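Local atomic coordinates of N-carbamoylsarcosine amidase related protein (Thermoplasma acidophilum, PDB entry 3EEF), a protein that binds a zinc ion and probably hydrolyses an amide bond, as an N-carbamoylsarcosine amidase of the isochorismatase-like family. Residues V140-V145 with V165-E170; D111-I116 with R134-I139. One frame throughout, in Å; residues are numbered along the deposited sequence.

Contact 2 (111-116 with 134-139) and contact 1 (140-145 with 165-170) follow one another along the chain, and their centres lie about 13 Å apart. They share strand 137-141: its first part pairs with strand 112-116 and its end with strand 164-166, so the three strands lie consecutively at one side of the parallel sheet, 164-166 being the outermost strand within this chain. The contacts also touch each other, with Val-141 CG2 3.7 Å from Val-114 CG1 and Val-141 CB 3.6 Å from Ile-116 CG2. Both are away from the zinc site formed by Asp-50, His-52, Glu-58 and His-65, and join strands of the isochorismatase-type fold.

Contact 1 of 2, residues V140-V145 with V165-E170; sequences VVEDAV and VKRSDE
Asp-143 OD1 accepts the backbone N-H of Ser-168 at 2.8 Å, on the syn side of the carboxylate and 17° out of its plane, with a moderately bent N-H...O angle. The carboxylate gets there because CG of Asp-143 stands between its own backbone N and carbonyl carbon (chi1 56°). Its CG lies over one face of the Arg-167 guanidinium, no N-H of which points at this carboxylate, so any attraction is probably through charge alone. Glu-142, from the corner where strand 137-141 gives way to overlapping type I turns, sends an extended chain across Val-165, its CB 3.7 Å from Val-165 CG1, to place OE2 2.9 Å from Arg-167 NE. That bond is weak, the N-H pointing well off the oxygen; carboxylate and guanidinium planes are 65° apart, and charge probably contributes more than direction. The other oxygen, OE1, pairs with Lys-154 of helix 153-161. An alanine in place of Glu-142 removes the carboxylate and is likely to leave Arg-167 and Lys-154 without their shared counter-charge, the arginine side chain being freer to turn.

Before this corner the strands pair in parallel. Lys-166 N bonds to Val-140 O at 2.9 Å, almost straight, and Lys-166 O receives Glu-142 N at the same length. Val-141 CG1 touches the turn after strand 164-166, 3.5 Å from Ser-168 N; Val-34 of helix 22-40 packs on both residues. Arg-167 N is held within its own segment by Glu-170 OE1, 2.7 Å away, steadying that turn. Backbone pairing thus ends where the acids take over: two carboxylates from one corner join the segments just past their last bridge, one through a backbone N-H, the other through a weak bond to an arginine.

Contact 2 of 2, residues D111-I116 with R134-I139; sequences DTVVLI and RNYRII
Torsions bring Thr-112 and Ile-139 together: at chi1 -56° the threonine methyl CG2 lies trans to its backbone N, and at chi1 -63° Ile-139 carries CG1 trans to the carbonyl carbon, so that, with the chain extended beyond it, Ile-139 CD1 reaches 3.8 Å from Thr-112 CG2. The same turn of Thr-112 leaves OG1 beside the backbone N, where it donates to Asp-111 OD1 at 3.0 Å from above the carboxylate plane; Lys-2 N binds the same oxygen. On this face Val-114 CG2 continues the apolar row against Ile-139 CB, while Arg-137 runs alongside Thr-112 before its bent chain leads away, its NE near the like-charged NE of Arg-60 of a neighbouring subunit.

The opposite face, that of Val-113 and Ile-138, is apolar. These two lie side by side, Val-113 CG2 to Ile-138 CG1 4.1 Å, and Leu-115 CD1 comes to 3.9 Å from Ile-138 CG2. Helix 123-133 covers this side, with Ala-131 against both Val-113 and Ile-138. The Tyr-136 ring presents its edge to the backbone at Asp-111 and Thr-112, Val-113 CG1 sits obliquely to it, and its hydroxyl bonds to Asp-102 of helix 101-107.

Four backbone bonds fix the parallel register, passing from one strand to the other in turn: Arg-137 N to Asp-111 O, Val-113 N to Arg-137 O at 2.8 Å, Ile-139 N to Val-113 O, and Leu-115 N to Ile-139 O, also 2.8 Å. The strand segments are 22° apart. Just upstream, Asn-135, with positive phi, closes helix 123-133 through a Schellman motif and turns the chain into the strand. Strand 112-116, helix 123-133 and strand 137-141 form a beta-alpha-beta crossover, the building unit of the Rossmann-like parallel sheet of isochorismatase-type hydrolases.

Contact 1 of 2, residues V140-V145 with V165-E170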
loop_
_atom_site.group_PDB
_atom_site.type_symbol
_atom_site.label_atom_id
_atom_site.label_comp_id
_atom_site.label_asym_id
_atom_site.label_seq_id
_atom_site.Cartn_x
_atom_site.Cartn_y
_atom_site.Cartn_z
ATOM N N VAL A 140 -23.605 -4.836 -1.897
ATOM C CA VAL A 140 -23.464 -6.222 -2.304
ATOM C C VAL A 140 -24.778 -6.752 -2.900
ATOM O O VAL A 140 -25.835 -6.548 -2.341
ATOM C CB VAL A 140 -23.078 -7.082 -1.095
ATOM C CG1 VAL A 140 -22.748 -8.514 -1.539
ATOM C CG2 VAL A 140 -21.906 -6.462 -0.381
ATOM N N VAL A 141 -24.705 -7.404 -4.054
ATOM C CA VAL A 141 -25.874 -7.982 -4.706
ATOM C C VAL A 141 -26.052 -9.435 -4.284
ATOM O O VAL A 141 -25.483 -10.311 -4.903
ATOM C CB VAL A 141 -25.737 -7.868 -6.228
ATOM C CG1 VAL A 141 -27.002 -8.365 -6.953
ATOM C CG2 VAL A 141 -25.429 -6.422 -6.582
ATOM N N GLU A 142 -26.849 -9.667 -3.235
ATOM C CA GLU A 142 -26.939 -10.965 -2.566
ATOM C C GLU A 142 -27.074 -12.171 -3.496
ATOM O O GLU A 142 -26.374 -13.160 -3.315
ATOM C CB GLU A 142 -28.053 -10.990 -1.506
ATOM C CG GLU A 142 -29.477 -10.756 -2.025
ATOM C CD GLU A 142 -30.564 -10.767 -0.919
ATOM O OE1 GLU A 142 -30.288 -11.085 0.258
ATOM O OE2 GLU A 142 -31.724 -10.442 -1.240
ATOM N N ASP A 143 -27.926 -12.060 -4.509
ATOM C CA ASP A 143 -28.210 -13.175 -5.408
ATOM C C ASP A 143 -27.123 -13.360 -6.419
ATOM O O ASP A 143 -27.092 -14.371 -7.133
ATOM C CB ASP A 143 -29.589 -13.049 -6.113
ATOM C CG ASP A 143 -29.746 -11.764 -6.885
ATOM O OD1 ASP A 143 -29.251 -10.706 -6.428
ATOM O OD2 ASP A 143 -30.375 -11.811 -7.960
ATOM N N ALA A 144 -26.227 -12.392 -6.481
ATOM C CA ALA A 144 -25.081 -12.509 -7.355
ATOM C C ALA A 144 -23.816 -12.846 -6.561
ATOM O O ALA A 144 -22.727 -12.813 -7.093
ATOM C CB ALA A 144 -24.908 -11.244 -8.165
ATOM N N VAL A 145 -23.975 -13.218 -5.295
ATOM C CA VAL A 145 -22.846 -13.675 -4.470
ATOM C C VAL A 145 -23.168 -15.042 -3.869
ATOM O O VAL A 145 -24.283 -15.274 -3.418
ATOM C CB VAL A 145 -22.538 -12.651 -3.375
ATOM C CG1 VAL A 145 -21.531 -13.173 -2.368
ATOM C CG2 VAL A 145 -22.019 -11.381 -4.014
ATOM N N VAL A 165 -27.347 -4.229 1.213
ATOM C CA VAL A 165 -27.571 -5.432 0.426
ATOM C C VAL A 165 -28.739 -5.215 -0.549
ATOM O O VAL A 165 -29.792 -4.742 -0.160
ATOM C CB VAL A 165 -27.895 -6.606 1.371
ATOM C CG1 VAL A 165 -28.100 -7.890 0.591
ATOM C CG2 VAL A 165 -26.794 -6.769 2.431
ATOM N N LYS A 166 -28.545 -5.558 -1.816
ATOM C CA LYS A 166 -29.565 -5.395 -2.840
ATOM C C LYS A 166 -29.745 -6.696 -3.595
ATOM O O LYS A 166 -28.929 -7.601 -3.448
ATOM C CB LYS A 166 -29.152 -4.302 -3.834
ATOM C CG LYS A 166 -29.130 -2.881 -3.253
ATOM C CD LYS A 166 -30.501 -2.439 -2.753
ATOM C CE LYS A 166 -30.594 -0.919 -2.603
ATOM N NZ LYS A 166 -31.746 -0.529 -1.728
ATOM N N ARG A 167 -30.797 -6.774 -4.413
ATOM C CA ARG A 167 -30.992 -7.899 -5.317
ATOM C C ARG A 167 -30.728 -7.460 -6.745
ATOM O O ARG A 167 -30.781 -6.269 -7.063
ATOM C CB ARG A 167 -32.392 -8.486 -5.184
ATOM C CG ARG A 167 -32.822 -8.671 -3.742
ATOM C CD ARG A 167 -33.999 -9.610 -3.592
ATOM N NE ARG A 167 -33.552 -10.991 -3.425
ATOM C CZ ARG A 167 -33.461 -11.903 -4.393
ATOM N NH1 ARG A 167 -33.792 -11.622 -5.653
ATOM N NH2 ARG A 167 -33.041 -13.124 -4.088
ATOM N N SER A 168 -30.407 -8.429 -7.602
ATOM C CA SER A 168 -30.009 -8.108 -8.966
ATOM C C SER A 168 -31.114 -7.332 -9.679
ATOM O O SER A 168 -30.824 -6.404 -10.420
ATOM C CB SER A 168 -29.610 -9.355 -9.759
ATOM O OG SER A 168 -30.587 -10.365 -9.697
ATOM N N ASP A 169 -32.374 -7.680 -9.401
ATOM C CA ASP A 169 -33.523 -7.011 -10.041
ATOM C C ASP A 169 -33.786 -5.575 -9.573
ATOM O O ASP A 169 -34.648 -4.914 -10.146
ATOM C CB ASP A 169 -34.815 -7.870 -9.960
ATOM C CG ASP A 169 -35.245 -8.189 -8.526
ATOM O OD1 ASP A 169 -35.003 -7.380 -7.603
ATOM O OD2 ASP A 169 -35.834 -9.271 -8.324
ATOM N N GLU A 170 -33.071 -5.103 -8.547
ATOM C CA GLU A 170 -33.113 -3.691 -8.137
ATOM C C GLU A 170 -31.966 -2.861 -8.786
ATOM O O GLU A 170 -30.908 -3.390 -9.132
ATOM C CB GLU A 170 -33.058 -3.588 -6.618
ATOM C CG GLU A 170 -34.068 -4.457 -5.879
ATOM C CD GLU A 170 -33.818 -4.492 -4.372
ATOM O OE1 GLU A 170 -32.894 -5.195 -3.926
ATOM O OE2 GLU A 170 -34.549 -3.818 -3.622
#

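Contact 2 of 2, residues D111-I116 with R134-I139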
loop_
_atom_site.group_PDB
_atom_site.type_symbol
_atom_site.label_atom_id
_atom_site.label_comp_id
_atom_site.label_asym_id
_atom_site.label_seq_id
_atom_site.Cartn_x
_atom_site.Cartn_y
_atom_site.Cartn_z
ATOM N N ASP A 111 -17.200 6.590 -5.778
ATOM C CA ASP A 111 -17.371 6.680 -4.325
ATOM C C ASP A 111 -18.111 5.478 -3.705
ATOM O O ASP A 111 -18.228 5.378 -2.486
ATOM C CB ASP A 111 -18.082 7.991 -3.964
ATOM C CG ASP A 111 -19.501 8.048 -4.513
ATOM O OD1 ASP A 111 -19.965 7.026 -5.059
ATOM O OD2 ASP A 111 -20.138 9.112 -4.409
ATOM N N THR A 112 -18.583 4.554 -4.538
ATOM C CA THR A 112 -19.318 3.395 -4.086
ATOM C C THR A 112 -18.901 2.211 -4.927
ATOM O O THR A 112 -18.837 2.323 -6.167
ATOM C CB THR A 112 -20.819 3.603 -4.254
ATOM O OG1 THR A 112 -21.198 4.795 -3.567
ATOM C CG2 THR A 112 -21.641 2.403 -3.676
ATOM N N VAL A 113 -18.615 1.085 -4.278
ATOM C CA VAL A 113 -18.344 -0.144 -5.014
ATOM C C VAL A 113 -19.518 -1.058 -4.904
ATOM O O VAL A 113 -20.106 -1.217 -3.830
ATOM C CB VAL A 113 -17.051 -0.885 -4.522
ATOM C CG1 VAL A 113 -15.800 -0.055 -4.906
ATOM C CG2 VAL A 113 -17.108 -1.171 -3.044
ATOM N N VAL A 114 -19.904 -1.630 -6.026
ATOM C CA VAL A 114 -20.933 -2.679 -6.008
ATOM C C VAL A 114 -20.243 -3.983 -6.237
ATOM O O VAL A 114 -19.530 -4.136 -7.226
ATOM C CB VAL A 114 -21.988 -2.471 -7.094
ATOM C CG1 VAL A 114 -23.048 -3.560 -6.989
ATOM C CG2 VAL A 114 -22.597 -1.086 -6.943
ATOM N N LEU A 115 -20.433 -4.912 -5.316
ATOM C CA LEU A 115 -19.659 -6.168 -5.287
ATOM C C LEU A 115 -20.513 -7.381 -5.655
ATOM O O LEU A 115 -21.559 -7.605 -5.077
ATOM C CB LEU A 115 -19.090 -6.397 -3.881
ATOM C CG LEU A 115 -18.143 -5.358 -3.329
ATOM C CD1 LEU A 115 -17.725 -5.726 -1.896
ATOM C CD2 LEU A 115 -16.925 -5.240 -4.244
ATOM N N ILE A 116 -20.061 -8.152 -6.625
ATOM C CA ILE A 116 -20.652 -9.434 -6.911
ATOM C C ILE A 116 -19.542 -10.464 -7.140
ATOM O O ILE A 116 -18.373 -10.091 -7.373
ATOM C CB ILE A 116 -21.573 -9.339 -8.153
ATOM C CG1 ILE A 116 -20.781 -9.126 -9.438
ATOM C CG2 ILE A 116 -22.597 -8.205 -7.977
ATOM C CD1 ILE A 116 -21.678 -9.090 -10.687
ATOM N N ARG A 134 -10.440 2.327 2.337
ATOM C CA ARG A 134 -10.225 3.368 1.348
ATOM C C ARG A 134 -11.467 4.270 1.172
ATOM O O ARG A 134 -11.588 4.942 0.160
ATOM C CB ARG A 134 -9.866 2.711 0.010
ATOM C CG ARG A 134 -8.485 2.132 -0.018
ATOM C CD ARG A 134 -8.328 1.062 -1.068
ATOM N NE ARG A 134 -6.990 0.524 -0.965
ATOM C CZ ARG A 134 -6.595 -0.390 -0.093
ATOM N NH1 ARG A 134 -7.441 -0.939 0.770
ATOM N NH2 ARG A 134 -5.319 -0.746 -0.074
ATOM N N ASN A 135 -12.397 4.251 2.131
ATOM C CA ASN A 135 -13.498 5.214 2.198
ATOM C C ASN A 135 -14.535 5.142 1.071
ATOM O O ASN A 135 -15.253 6.106 0.835
ATOM C CB ASN A 135 -12.929 6.650 2.278
ATOM C CG ASN A 135 -13.848 7.633 3.037
ATOM O OD1 ASN A 135 -14.436 7.305 4.082
ATOM N ND2 ASN A 135 -13.941 8.862 2.517
ATOM N N TYR A 136 -14.623 4.011 0.387
ATOM C CA TYR A 136 -15.749 3.715 -0.486
ATOM C C TYR A 136 -16.972 3.314 0.328
ATOM O O TYR A 136 -16.843 2.736 1.413
ATOM C CB TYR A 136 -15.399 2.569 -1.438
ATOM C CG TYR A 136 -14.284 2.940 -2.368
ATOM C CD1 TYR A 136 -14.529 3.758 -3.466
ATOM C CD2 TYR A 136 -12.984 2.546 -2.117
ATOM C CE1 TYR A 136 -13.513 4.144 -4.311
ATOM C CE2 TYR A 136 -11.941 2.949 -2.953
ATOM C CZ TYR A 136 -12.217 3.739 -4.049
ATOM O OH TYR A 136 -11.213 4.137 -4.890
ATOM N N ARG A 137 -18.158 3.615 -0.191
ATOM C CA ARG A 137 -19.385 2.951 0.293
ATOM C C ARG A 137 -19.509 1.625 -0.426
ATOM O O ARG A 137 -18.952 1.441 -1.522
ATOM C CB ARG A 137 -20.643 3.780 0.042
ATOM C CG ARG A 137 -20.675 5.124 0.774
ATOM C CD ARG A 137 -20.814 4.981 2.307
ATOM N NE ARG A 137 -21.930 4.113 2.723
ATOM C CZ ARG A 137 -23.243 4.382 2.572
ATOM N NH1 ARG A 137 -23.657 5.513 1.996
ATOM N NH2 ARG A 137 -24.162 3.505 3.009
ATOM N N ILE A 138 -20.234 0.694 0.204
ATOM C CA ILE A 138 -20.285 -0.671 -0.264
ATOM C C ILE A 138 -21.708 -1.179 -0.458
ATOM O O ILE A 138 -22.543 -1.042 0.433
ATOM C CB ILE A 138 -19.571 -1.629 0.716
ATOM C CG1 ILE A 138 -18.085 -1.211 0.906
ATOM C CG2 ILE A 138 -19.695 -3.093 0.198
ATOM C CD1 ILE A 138 -17.355 -1.748 2.193
ATOM N N ILE A 139 -21.950 -1.807 -1.608
ATOM C CA ILE A 139 -23.193 -2.463 -1.914
ATOM C C ILE A 139 -22.836 -3.858 -2.359
ATOM O O ILE A 139 -21.871 -4.038 -3.103
ATOM C CB ILE A 139 -23.938 -1.735 -3.094
ATOM C CG1 ILE A 139 -24.307 -0.299 -2.676
ATOM C CG2 ILE A 139 -25.175 -2.528 -3.573
ATOM C CD1 ILE A 139 -24.939 0.534 -3.811
#